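Local coordinates for DUF1116 domain-containing protein (Enterococcus faecalis, PDB 3CLQ) that is of unknown function but belongs to the AllG family, named for a subunit of oxamate carbamoyltransferase, and may therefore take part in carbamoyl transfer, at residues F31-N36 / S110-V115. Sequence-based numbering, arbitrary orientation.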
loop_
_atom_site.group_PDB
_atom_site.type_symbol
_atom_site.label_atom_id
_atom_site.label_comp_id
_atom_site.label_asym_id
_atom_site.label_seq_id
_atom_site.Cartn_x
_atom_site.Cartn_y
_atom_site.Cartn_z
ATOM N N PHE B 31 17.462 16.658 -1.618
ATOM C CA PHE B 31 16.549 17.763 -1.357
ATOM C C PHE B 31 17.392 18.985 -1.119
ATOM O O PHE B 31 18.478 18.881 -0.558
ATOM C CB PHE B 31 15.740 17.510 -0.097
ATOM C CG PHE B 31 14.792 16.348 -0.196
ATOM C CD1 PHE B 31 13.483 16.538 -0.618
ATOM C CD2 PHE B 31 15.201 15.070 0.142
ATOM C CE1 PHE B 31 12.610 15.462 -0.695
ATOM C CE2 PHE B 31 14.324 14.002 0.071
ATOM C CZ PHE B 31 13.041 14.187 -0.343
ATOM N N ASP B 32 16.887 20.148 -1.510
ATOM C CA ASP B 32 17.617 21.398 -1.313
ATOM C C ASP B 32 16.763 22.616 -1.717
ATOM O O ASP B 32 15.755 22.491 -2.420
ATOM C CB ASP B 32 18.959 21.375 -2.066
ATOM C CG ASP B 32 20.066 22.170 -1.342
ATOM O OD1 ASP B 32 19.797 22.783 -0.275
ATOM O OD2 ASP B 32 21.213 22.190 -1.853
ATOM N N LYS B 33 17.149 23.788 -1.233
ATOM C CA LYS B 33 16.452 24.999 -1.581
ATOM C C LYS B 33 16.444 25.116 -3.091
ATOM O O LYS B 33 17.441 24.850 -3.744
ATOM C CB LYS B 33 17.152 26.214 -0.961
ATOM C CG LYS B 33 17.309 26.151 0.556
ATOM C CD LYS B 33 17.714 27.493 1.117
ATOM C CE LYS B 33 17.158 27.691 2.515
ATOM N NZ LYS B 33 17.411 29.087 2.947
ATOM N N ALA B 34 15.315 25.518 -3.648
ATOM C CA ALA B 34 15.234 25.776 -5.075
ATOM C C ALA B 34 16.462 26.537 -5.582
ATOM O O ALA B 34 17.155 26.085 -6.483
ATOM C CB ALA B 34 13.996 26.550 -5.376
ATOM N N ILE B 35 16.745 27.688 -4.995
ATOM C CA ILE B 35 17.780 28.553 -5.541
ATOM C C ILE B 35 19.164 27.904 -5.632
ATOM O O ILE B 35 19.970 28.292 -6.477
ATOM C CB ILE B 35 17.875 29.862 -4.743
ATOM C CG1 ILE B 35 18.185 31.069 -5.672
ATOM C CG2 ILE B 35 18.813 29.689 -3.550
ATOM C CD1 ILE B 35 19.649 31.280 -6.054
ATOM N N ASN B 36 19.440 26.920 -4.774
ATOM C CA ASN B 36 20.739 26.238 -4.794
ATOM C C ASN B 36 20.910 25.235 -5.926
ATOM O O ASN B 36 22.038 24.906 -6.276
ATOM C CB ASN B 36 21.016 25.492 -3.485
ATOM C CG ASN B 36 21.144 26.406 -2.301
ATOM O OD1 ASN B 36 21.412 27.594 -2.446
ATOM N ND2 ASN B 36 20.949 25.851 -1.107
ATOM N N SER B 110 9.339 29.211 -4.780
ATOM C CA SER B 110 10.222 30.348 -4.649
ATOM C C SER B 110 11.567 29.899 -4.132
ATOM O O SER B 110 11.650 28.863 -3.505
ATOM C CB SER B 110 9.611 31.359 -3.690
ATOM O OG SER B 110 9.857 31.000 -2.346
ATOM N N PRO B 111 12.624 30.684 -4.375
ATOM C CA PRO B 111 14.011 30.310 -4.098
ATOM C C PRO B 111 14.258 29.546 -2.801
ATOM O O PRO B 111 15.105 28.644 -2.793
ATOM C CB PRO B 111 14.717 31.647 -4.048
ATOM C CG PRO B 111 13.969 32.475 -5.021
ATOM C CD PRO B 111 12.537 32.035 -4.957
ATOM N N ASN B 112 13.538 29.878 -1.726
ATOM C CA ASN B 112 13.793 29.241 -0.417
ATOM C C ASN B 112 12.896 28.069 -0.004
ATOM O O ASN B 112 13.005 27.554 1.114
ATOM C CB ASN B 112 13.866 30.285 0.686
ATOM C CG ASN B 112 15.053 31.174 0.526
ATOM O OD1 ASN B 112 16.190 30.726 0.659
ATOM N ND2 ASN B 112 14.812 32.432 0.203
HETATM N N MSE B 113 12.021 27.635 -0.903
HETATM C CA MSE B 113 11.324 26.387 -0.680
HETATM C C MSE B 113 12.265 25.244 -0.997
HETATM O O MSE B 113 13.138 25.381 -1.852
HETATM C CB MSE B 113 10.078 26.303 -1.541
HETATM C CG MSE B 113 9.022 27.244 -1.061
HETATM SE SE MSE B 113 7.553 27.410 -2.317
HETATM C CE MSE B 113 7.306 29.331 -2.132
ATOM N N TYR B 114 12.098 24.127 -0.292
ATOM C CA TYR B 114 12.876 22.940 -0.587
ATOM C C TYR B 114 12.208 22.175 -1.710
ATOM O O TYR B 114 10.981 22.148 -1.790
ATOM C CB TYR B 114 13.018 22.078 0.660
ATOM C CG TYR B 114 14.244 22.436 1.420
ATOM C CD1 TYR B 114 14.269 23.566 2.237
ATOM C CD2 TYR B 114 15.403 21.687 1.288
ATOM C CE1 TYR B 114 15.439 23.936 2.924
ATOM C CE2 TYR B 114 16.565 22.034 1.973
ATOM C CZ TYR B 114 16.575 23.163 2.780
ATOM O OH TYR B 114 17.715 23.514 3.442
ATOM N N VAL B 115 13.020 21.582 -2.585
ATOM C CA VAL B 115 12.521 20.741 -3.680
ATOM C C VAL B 115 13.167 19.348 -3.667
ATOM O O VAL B 115 14.284 19.213 -3.183
ATOM C CB VAL B 115 12.751 21.405 -5.075
ATOM C CG1 VAL B 115 11.816 22.577 -5.273
ATOM C CG2 VAL B 115 14.212 21.845 -5.258
#
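Lys33 lies across the ring of Tyr114 and reaches Asn112 with its amine, at the point where the antiparallel pairing of 32-33 with 114-115 gives way to a turn. CB of Lys33 packs beside the carbonyl oxygen of Pro111. CG, placed beside the backbone N (chi1 -57°), meets CE1 of Tyr114 at 3.7 Å in an off-centre CH-pi contact. CD approaches OD1 of Asn112, and CE lies between that oxygen and CE1 of Tyr114. The chain bends at chi3, and NZ ends 3.1 Å from Asn112 OD1, donating a hydrogen bond from above the carbonyl plane rather than along a lone pair. The amide's other end is held too, since Asn112 ND2 bonds Glu73. Lys33 N sits over one face of the Tyr114 ring, offset toward its rim.

Backbone bonds run alongside. Asp32 and Val115 form an antiparallel hydrogen-bonded pair, with Val115 N donating to Asp32 O at 2.9 Å and Asp32 N to Val115 O at 3.2 Å; Lys33 and Tyr114 are the non-hydrogen-bonded pair next to it. Beyond them, two carbonyls of the type I turn from Ser110 to Met113 take up the amides of Ala34 and Ile35, where the chain leaves the strand for the short, weakly bonded helix around 34-37: Ala34 N binds Met113 O at 2.8 Å, and Ile35 N binds Pro111 O at 2.9 Å with an almost straight N-H (171°). Ile35 CB rests on Pro111 CB at 3.7 Å, and Met41 packs against both residues.

The contact thus joins two central neighbours of a four-stranded antiparallel sheet, strands 26-33 and 114-120, with helix 146-168 packing on Phe31 and Tyr114 and helix 60-73 against the 110-113 turn.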